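Local coordinates for protein 3-dehydroquinate dehydratase (PDB 2YR1) that probably catalyses the cis-dehydration of 3-dehydroquinate to 3-dehydroshikimate, the third step of the chorismate pathway, by way of a Schiff base, at residues I85-E90 against L122-R127; A160-A165 against D171-A176. One frame throughout, in Å; residues are numbered along the deposited sequence.

Contact 1 of 2, residues I85-E90 against L122-R127; sequences IRSERE and LAYGER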
ATOM      1  N   ILE A  85      22.197 -18.339  -3.698  1.00 25.47           N
ATOM      2  CA  ILE A  85      22.964 -18.397  -4.941  1.00 28.59           C
ATOM      3  C   ILE A  85      21.908 -18.329  -6.036  1.00 26.11           C
ATOM      4  O   ILE A  85      21.432 -19.348  -6.537  1.00 29.83           O
ATOM      5  CB  ILE A  85      23.785 -19.703  -5.078  1.00 25.77           C
ATOM      6  CG1 ILE A  85      24.927 -19.706  -4.057  1.00 28.17           C
ATOM      7  CG2 ILE A  85      24.345 -19.811  -6.474  1.00 27.08           C
ATOM      8  CD1 ILE A  85      25.753 -20.999  -4.032  1.00 31.64           C
ATOM      9  N   ARG A  86      21.533 -17.107  -6.392  1.00 24.20           N
ATOM     10  CA  ARG A  86      20.515 -16.881  -7.404  1.00 29.27           C
ATOM     11  C   ARG A  86      20.929 -17.363  -8.792  1.00 30.25           C
ATOM     12  O   ARG A  86      21.991 -17.013  -9.285  1.00 28.14           O
ATOM     13  CB  ARG A  86      20.158 -15.385  -7.468  1.00 30.18           C
ATOM     14  CG  ARG A  86      18.997 -15.039  -8.417  1.00 29.69           C
ATOM     15  CD  ARG A  86      17.640 -15.382  -7.799  1.00 35.99           C
ATOM     16  NE  ARG A  86      17.362 -14.572  -6.610  1.00 41.82           N
ATOM     17  CZ  ARG A  86      17.179 -15.058  -5.384  1.00 45.23           C
ATOM     18  NH1 ARG A  86      17.240 -16.364  -5.164  1.00 43.97           N
ATOM     19  NH2 ARG A  86      16.937 -14.228  -4.370  1.00 43.40           N
ATOM     20  N   SER A  87      20.082 -18.178  -9.408  1.00 31.17           N
ATOM     21  CA  SER A  87      20.346 -18.675 -10.748  1.00 38.43           C
ATOM     22  C   SER A  87      20.504 -17.465 -11.663  1.00 43.12           C
ATOM     23  O   SER A  87      20.100 -16.354 -11.296  1.00 36.42           O
ATOM     24  CB  SER A  87      19.173 -19.513 -11.237  1.00 41.20           C
ATOM     25  OG  SER A  87      19.238 -19.661 -12.637  1.00 53.95           O
ATOM     26  N   GLU A  88      21.085 -17.668 -12.845  1.00 43.07           N
ATOM     27  CA  GLU A  88      21.262 -16.562 -13.777  1.00 43.69           C
ATOM     28  C   GLU A  88      19.944 -16.358 -14.505  1.00 41.36           C
ATOM     29  O   GLU A  88      19.568 -15.229 -14.839  1.00 42.16           O
ATOM     30  CB  GLU A  88      22.386 -16.862 -14.775  1.00 50.50           C
ATOM     31  CG  GLU A  88      22.859 -15.640 -15.569  1.00 53.28           C
ATOM     32  CD  GLU A  88      24.182 -15.888 -16.286  1.00 58.71           C
ATOM     33  OE1 GLU A  88      24.349 -16.997 -16.836  1.00 57.16           O
ATOM     34  OE2 GLU A  88      25.046 -14.979 -16.306  1.00 58.96           O
ATOM     35  N   ARG A  89      19.237 -17.462 -14.731  1.00 39.44           N
ATOM     36  CA  ARG A  89      17.949 -17.427 -15.405  1.00 42.02           C
ATOM     37  C   ARG A  89      16.879 -16.748 -14.548  1.00 42.50           C
ATOM     38  O   ARG A  89      15.737 -16.598 -14.980  1.00 46.38           O
ATOM     39  CB  ARG A  89      17.494 -18.848 -15.742  1.00 43.38           C
ATOM     40  CG  ARG A  89      17.259 -19.725 -14.532  1.00 50.06           C
ATOM     41  CD  ARG A  89      16.887 -21.140 -14.942  1.00 52.59           C
ATOM     42  NE  ARG A  89      15.479 -21.269 -15.311  1.00 54.17           N
ATOM     43  CZ  ARG A  89      14.989 -22.281 -16.021  1.00 55.35           C
ATOM     44  NH1 ARG A  89      15.802 -23.239 -16.440  1.00 57.99           N
ATOM     45  NH2 ARG A  89      13.689 -22.352 -16.291  1.00 48.86           N
ATOM     46  N   GLU A  90      17.246 -16.341 -13.335  1.00 40.84           N
ATOM     47  CA  GLU A  90      16.296 -15.688 -12.449  1.00 37.93           C
ATOM     48  C   GLU A  90      16.859 -14.418 -11.824  1.00 42.40           C
ATOM     49  O   GLU A  90      16.613 -14.124 -10.648  1.00 38.71           O
ATOM     50  CB  GLU A  90      15.822 -16.675 -11.376  1.00 35.92           C
ATOM     51  CG  GLU A  90      14.835 -17.711 -11.924  1.00 34.78           C
ATOM     52  CD  GLU A  90      14.150 -18.545 -10.846  1.00 37.72           C
ATOM     53  OE1 GLU A  90      13.787 -17.985  -9.787  1.00 35.65           O
ATOM     54  OE2 GLU A  90      13.958 -19.761 -11.068  1.00 31.41           O
ATOM     55  N   LEU A 122      12.564 -23.275  -7.015  1.00 21.40           N
ATOM     56  CA  LEU A 122      11.529 -24.281  -7.209  1.00 30.52           C
ATOM     57  C   LEU A 122      11.757 -24.931  -8.562  1.00 31.32           C
ATOM     58  O   LEU A 122      11.494 -26.115  -8.750  1.00 33.53           O
ATOM     59  CB  LEU A 122      10.125 -23.654  -7.177  1.00 30.24           C
ATOM     60  CG  LEU A 122       9.009 -24.714  -7.256  1.00 35.20           C
ATOM     61  CD1 LEU A 122       7.805 -24.276  -6.466  1.00 41.63           C
ATOM     62  CD2 LEU A 122       8.635 -24.969  -8.707  1.00 38.72           C
ATOM     63  N   ALA A 123      12.275 -24.147  -9.500  1.00 35.45           N
ATOM     64  CA  ALA A 123      12.533 -24.640 -10.843  1.00 39.63           C
ATOM     65  C   ALA A 123      13.353 -25.924 -10.860  1.00 41.22           C
ATOM     66  O   ALA A 123      13.337 -26.650 -11.847  1.00 42.57           O
ATOM     67  CB  ALA A 123      13.233 -23.565 -11.667  1.00 43.05           C
ATOM     68  N   TYR A 124      14.065 -26.210  -9.774  1.00 44.32           N
ATOM     69  CA  TYR A 124      14.886 -27.420  -9.709  1.00 48.54           C
ATOM     70  C   TYR A 124      14.098 -28.651  -9.270  1.00 47.96           C
ATOM     71  O   TYR A 124      14.683 -29.669  -8.892  1.00 50.74           O
ATOM     72  CB  TYR A 124      16.090 -27.207  -8.782  1.00 48.47           C
ATOM     73  CG  TYR A 124      17.036 -26.113  -9.241  1.00 54.97           C
ATOM     74  CD1 TYR A 124      18.202 -25.833  -8.532  1.00 59.71           C
ATOM     75  CD2 TYR A 124      16.756 -25.344 -10.377  1.00 57.32           C
ATOM     76  CE1 TYR A 124      19.072 -24.810  -8.940  1.00 62.27           C
ATOM     77  CE2 TYR A 124      17.614 -24.323 -10.793  1.00 59.37           C
ATOM     78  CZ  TYR A 124      18.769 -24.063 -10.071  1.00 61.36           C
ATOM     79  OH  TYR A 124      19.620 -23.060 -10.481  1.00 65.02           O
ATOM     80  N   GLY A 125      12.772 -28.538  -9.340  1.00 47.90           N
ATOM     81  CA  GLY A 125      11.865 -29.619  -8.985  1.00 44.27           C
ATOM     82  C   GLY A 125      12.353 -30.739  -8.081  1.00 42.47           C
ATOM     83  O   GLY A 125      12.600 -30.532  -6.892  1.00 36.24           O
ATOM     84  N   GLU A 126      12.473 -31.937  -8.648  1.00 41.64           N
ATOM     85  CA  GLU A 126      12.912 -33.110  -7.892  1.00 46.45           C
ATOM     86  C   GLU A 126      14.253 -32.914  -7.201  1.00 47.96           C
ATOM     87  O   GLU A 126      14.487 -33.450  -6.116  1.00 46.81           O
ATOM     88  CB  GLU A 126      13.014 -34.331  -8.806  1.00 48.08           C
ATOM     89  CG  GLU A 126      13.876 -34.103 -10.031  1.00 52.66           C
ATOM     90  CD  GLU A 126      14.631 -35.345 -10.467  1.00 56.17           C
ATOM     91  OE1 GLU A 126      14.014 -36.432 -10.541  1.00 57.02           O
ATOM     92  OE2 GLU A 126      15.844 -35.230 -10.744  1.00 58.14           O
ATOM     93  N   ARG A 127      15.142 -32.150  -7.825  1.00 46.18           N
ATOM     94  CA  ARG A 127      16.451 -31.934  -7.235  1.00 45.54           C
ATOM     95  C   ARG A 127      16.350 -31.174  -5.928  1.00 40.57           C
ATOM     96  O   ARG A 127      17.350 -30.988  -5.241  1.00 35.87           O
ATOM     97  CB  ARG A 127      17.352 -31.186  -8.208  1.00 46.09           C
ATOM     98  CG  ARG A 127      17.577 -31.933  -9.509  1.00 53.16           C
ATOM     99  CD  ARG A 127      18.562 -31.186 -10.392  1.00 53.41           C
ATOM    100  NE  ARG A 127      18.045 -29.898 -10.857  1.00 57.42           N
ATOM    101  CZ  ARG A 127      17.180 -29.750 -11.858  1.00 56.96           C
ATOM    102  NH1 ARG A 127      16.727 -30.816 -12.508  1.00 54.84           N
ATOM    103  NH2 ARG A 127      16.775 -28.533 -12.214  1.00 52.62           N
TER

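Contact 2 of 2, residues A160-A165 against D171-A176; sequences ADMRQA and DIAKVA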
ATOM      1  N   ALA A 160      -0.072 -21.455  -7.857  1.00 15.72           N
ATOM      2  CA  ALA A 160       0.447 -22.798  -8.093  1.00 18.79           C
ATOM      3  C   ALA A 160       1.919 -22.911  -7.678  1.00 20.97           C
ATOM      4  O   ALA A 160       2.315 -23.898  -7.048  1.00 18.00           O
ATOM      5  CB  ALA A 160       0.281 -23.176  -9.568  1.00 22.78           C
ATOM      6  N   ASP A 161       2.730 -21.902  -8.011  1.00 20.81           N
ATOM      7  CA  ASP A 161       4.144 -21.904  -7.620  1.00 18.22           C
ATOM      8  C   ASP A 161       4.320 -22.051  -6.120  1.00 16.38           C
ATOM      9  O   ASP A 161       5.134 -22.841  -5.657  1.00 21.13           O
ATOM     10  CB  ASP A 161       4.859 -20.606  -8.043  1.00 21.38           C
ATOM     11  CG  ASP A 161       5.103 -20.524  -9.534  1.00 23.18           C
ATOM     12  OD1 ASP A 161       5.367 -21.573 -10.172  1.00 25.03           O
ATOM     13  OD2 ASP A 161       5.053 -19.396 -10.069  1.00 26.60           O
ATOM     14  N   MET A 162       3.558 -21.276  -5.356  1.00 20.92           N
ATOM     15  CA  MET A 162       3.671 -21.319  -3.913  1.00 16.63           C
ATOM     16  C   MET A 162       3.131 -22.633  -3.345  1.00 17.74           C
ATOM     17  O   MET A 162       3.654 -23.154  -2.368  1.00 16.36           O
ATOM     18  CB  MET A 162       2.953 -20.114  -3.287  1.00 17.47           C
ATOM     19  CG  MET A 162       3.736 -18.812  -3.442  1.00 20.83           C
ATOM     20  SD  MET A 162       2.952 -17.345  -2.763  1.00 22.50           S
ATOM     21  CE  MET A 162       1.739 -16.936  -4.063  1.00 12.14           C
ATOM     22  N   ARG A 163       2.078 -23.167  -3.947  1.00 21.17           N
ATOM     23  CA  ARG A 163       1.541 -24.424  -3.452  1.00 23.98           C
ATOM     24  C   ARG A 163       2.584 -25.519  -3.641  1.00 24.21           C
ATOM     25  O   ARG A 163       2.790 -26.338  -2.756  1.00 24.06           O
ATOM     26  CB  ARG A 163       0.249 -24.796  -4.189  1.00 22.31           C
ATOM     27  CG  ARG A 163      -0.932 -23.903  -3.847  1.00 27.13           C
ATOM     28  CD  ARG A 163      -2.220 -24.706  -3.815  1.00 39.67           C
ATOM     29  NE  ARG A 163      -2.645 -25.104  -5.149  1.00 45.22           N
ATOM     30  CZ  ARG A 163      -3.231 -26.266  -5.433  1.00 43.50           C
ATOM     31  NH1 ARG A 163      -3.457 -27.149  -4.470  1.00 47.15           N
ATOM     32  NH2 ARG A 163      -3.590 -26.543  -6.679  1.00 36.36           N
ATOM     33  N   GLN A 164       3.255 -25.504  -4.791  1.00 19.65           N
ATOM     34  CA  GLN A 164       4.269 -26.503  -5.118  1.00 21.88           C
ATOM     35  C   GLN A 164       5.494 -26.378  -4.205  1.00 22.72           C
ATOM     36  O   GLN A 164       6.071 -27.384  -3.779  1.00 23.58           O
ATOM     37  CB  GLN A 164       4.682 -26.353  -6.585  1.00 25.04           C
ATOM     38  CG  GLN A 164       5.263 -27.610  -7.208  1.00 39.32           C
ATOM     39  CD  GLN A 164       4.186 -28.596  -7.613  1.00 38.35           C
ATOM     40  OE1 GLN A 164       3.479 -29.147  -6.767  1.00 46.16           O
ATOM     41  NE2 GLN A 164       4.044 -28.811  -8.914  1.00 40.08           N
ATOM     42  N   ALA A 165       5.895 -25.144  -3.918  1.00 17.29           N
ATOM     43  CA  ALA A 165       7.038 -24.916  -3.052  1.00 18.14           C
ATOM     44  C   ALA A 165       6.770 -25.630  -1.723  1.00 21.95           C
ATOM     45  O   ALA A 165       7.635 -26.328  -1.197  1.00 20.54           O
ATOM     46  CB  ALA A 165       7.238 -23.426  -2.830  1.00 15.31           C
ATOM     47  N   ASP A 171      10.112 -24.397   3.831  1.00 17.03           N
ATOM     48  CA  ASP A 171       9.765 -23.876   5.137  1.00 15.68           C
ATOM     49  C   ASP A 171       9.156 -22.497   4.899  1.00 18.46           C
ATOM     50  O   ASP A 171       8.355 -21.998   5.697  1.00 10.70           O
ATOM     51  CB  ASP A 171      10.997 -23.751   6.033  1.00 15.15           C
ATOM     52  CG  ASP A 171      11.513 -25.111   6.515  1.00 24.76           C
ATOM     53  OD1 ASP A 171      10.713 -25.884   7.078  1.00 19.06           O
ATOM     54  OD2 ASP A 171      12.705 -25.402   6.324  1.00 22.08           O
ATOM     55  N   ILE A 172       9.558 -21.894   3.784  1.00 19.45           N
ATOM     56  CA  ILE A 172       9.082 -20.578   3.378  1.00 17.02           C
ATOM     57  C   ILE A 172       8.995 -20.596   1.860  1.00 18.82           C
ATOM     58  O   ILE A 172       9.905 -21.077   1.197  1.00 17.85           O
ATOM     59  CB  ILE A 172      10.073 -19.459   3.790  1.00 15.72           C
ATOM     60  CG1 ILE A 172      10.209 -19.429   5.312  1.00 15.69           C
ATOM     61  CG2 ILE A 172       9.616 -18.121   3.225  1.00 15.84           C
ATOM     62  CD1 ILE A 172      11.081 -18.305   5.839  1.00 13.97           C
ATOM     63  N   ALA A 173       7.889 -20.084   1.322  1.00 16.66           N
ATOM     64  CA  ALA A 173       7.679 -20.035  -0.121  1.00 17.77           C
ATOM     65  C   ALA A 173       7.914 -18.611  -0.600  1.00 19.41           C
ATOM     66  O   ALA A 173       7.397 -17.663  -0.002  1.00 14.35           O
ATOM     67  CB  ALA A 173       6.258 -20.455  -0.449  1.00 12.27           C
ATOM     68  N   LYS A 174       8.695 -18.443  -1.665  1.00 13.96           N
ATOM     69  CA  LYS A 174       8.950 -17.092  -2.154  1.00 15.92           C
ATOM     70  C   LYS A 174       8.690 -16.899  -3.648  1.00 18.42           C
ATOM     71  O   LYS A 174       9.094 -17.726  -4.468  1.00 20.06           O
ATOM     72  CB  LYS A 174      10.392 -16.683  -1.818  1.00 18.59           C
ATOM     73  CG  LYS A 174      10.824 -15.335  -2.414  1.00 17.33           C
ATOM     74  CD  LYS A 174      12.292 -15.010  -2.122  1.00 17.26           C
ATOM     75  CE  LYS A 174      12.716 -13.778  -2.901  1.00 23.42           C
ATOM     76  NZ  LYS A 174      14.183 -13.663  -3.089  1.00 29.64           N
ATOM     77  N   VAL A 175       7.972 -15.831  -4.002  1.00 18.47           N
ATOM     78  CA  VAL A 175       7.731 -15.513  -5.414  1.00 16.53           C
ATOM     79  C   VAL A 175       7.914 -14.011  -5.666  1.00 19.21           C
ATOM     80  O   VAL A 175       7.374 -13.178  -4.931  1.00 14.80           O
ATOM     81  CB  VAL A 175       6.297 -15.888  -5.916  1.00 16.59           C
ATOM     82  CG1 VAL A 175       6.070 -17.409  -5.861  1.00 23.54           C
ATOM     83  CG2 VAL A 175       5.259 -15.182  -5.090  1.00 27.22           C
ATOM     84  N   ALA A 176       8.685 -13.660  -6.691  1.00 16.45           N
ATOM     85  CA  ALA A 176       8.853 -12.243  -7.025  1.00 12.82           C
ATOM     86  C   ALA A 176       8.463 -12.031  -8.498  1.00 10.97           C
ATOM     87  O   ALA A 176       8.707 -12.893  -9.342  1.00 17.05           O
ATOM     88  CB  ALA A 176      10.308 -11.790  -6.760  1.00 14.42           C
TER

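Contact 1 of 2, residues I85-E90 against L122-R127
The Y124 side chain reaches across to S87, and its OH lies 3.7 Å from CB of the serine, an approach of van der Waals kind with no hydrogen bond. CG of Y124 stands anti to its own carbonyl carbon (chi1 -62°), which carries the phenol over to the loop 85-90, and Y120 packs edge-to-face with the ring. A second touch lies beside this one: OE2 of E90 comes 3.9 Å from CB of A123, at the end of a side chain that runs extended beyond CG (chi2 -169°). The other carboxylate oxygen, OE1, accepts a hydrogen bond from the backbone N of H147, the predicted proton donor/acceptor. Both segments lie in beta-alpha loops of a TIM barrel, following the neighbouring parallel strands 81-84 and 117-121 at the catalytic end, and the first of them contains R86, predicted to bind 3-dehydroquinate. The meeting is loose, 143 Å² in all, and the closest CA atoms, those of S87 and A123, are 9.8 Å apart. A hydrogen bond from S87 N to OE1 of E121 also ties the first loop to the end of strand 117-121. The second loop turns sharply, G125 N donating to L122 O at 2.8 Å.

Contact 2 of 2, residues A160-A165 against D171-A176
The flat carboxylate of D161 is turned to other partners, and it is CB of this residue that meets the strand, 4.1 Å from CG1 of V175; OD2 is hydrogen-bonded to the hydroxyl of Y148, and OD1 makes a long, weak ion pair with R146. No flat group is stacked between the segments. Helix 155-167 and strand 172-177 are the last two elements of a beta-alpha-beta unit of the TIM barrel that starts with strand 141-148, so this is the packing of an outer helix on the strand that follows it. The two short axes run nearly antiparallel, at 154°, and approach to 7.8 Å. The small side chains of A165 and A173 are consistent with this close approach: CB of A165 is 3.9 Å from CB of A173. The nearest CA pair is that of M162 and A173, 5.7 Å apart. A173 and V175 direct their side chains to the helix, whereas I172 and K174, the predicted Schiff-base lysine, direct theirs away from it, as expected of a strand with one face on the helical layer and the other on the barrel interior. M162 also packs against L199, L203 and A195. Its chain crosses V175 at about a right angle, and a bend at the thioether (chi3 -79°) folds CE round so that both SD and CE of M162 flank CG2 of V175, with SD 3.9 Å from it. The other methyl is met further back: CG1 of V175 lies 3.6 Å from CG of M162.

Contact 1 joins two catalytic-end loops near the predicted substrate site and is only partly buried; contact 2 is a buried, apolar helix-to-strand packing. The first has a hydroxyl and a carboxylate facing carbon atoms, the carboxylate being held by the backbone N of H147, while the second is built from methyl, methylene and thioether groups. They share no helix or strand and their centres are about 13 Å apart, yet they touch on two sides of the barrel wall. Outside it, CD1 of L122 packs against the helix, 3.8 Å from CB of Q164. On the inner side, NH2 of R86 and NZ of K174 approach to 3.1 Å, bringing a predicted substrate-binding arginine beside the predicted Schiff-base lysine.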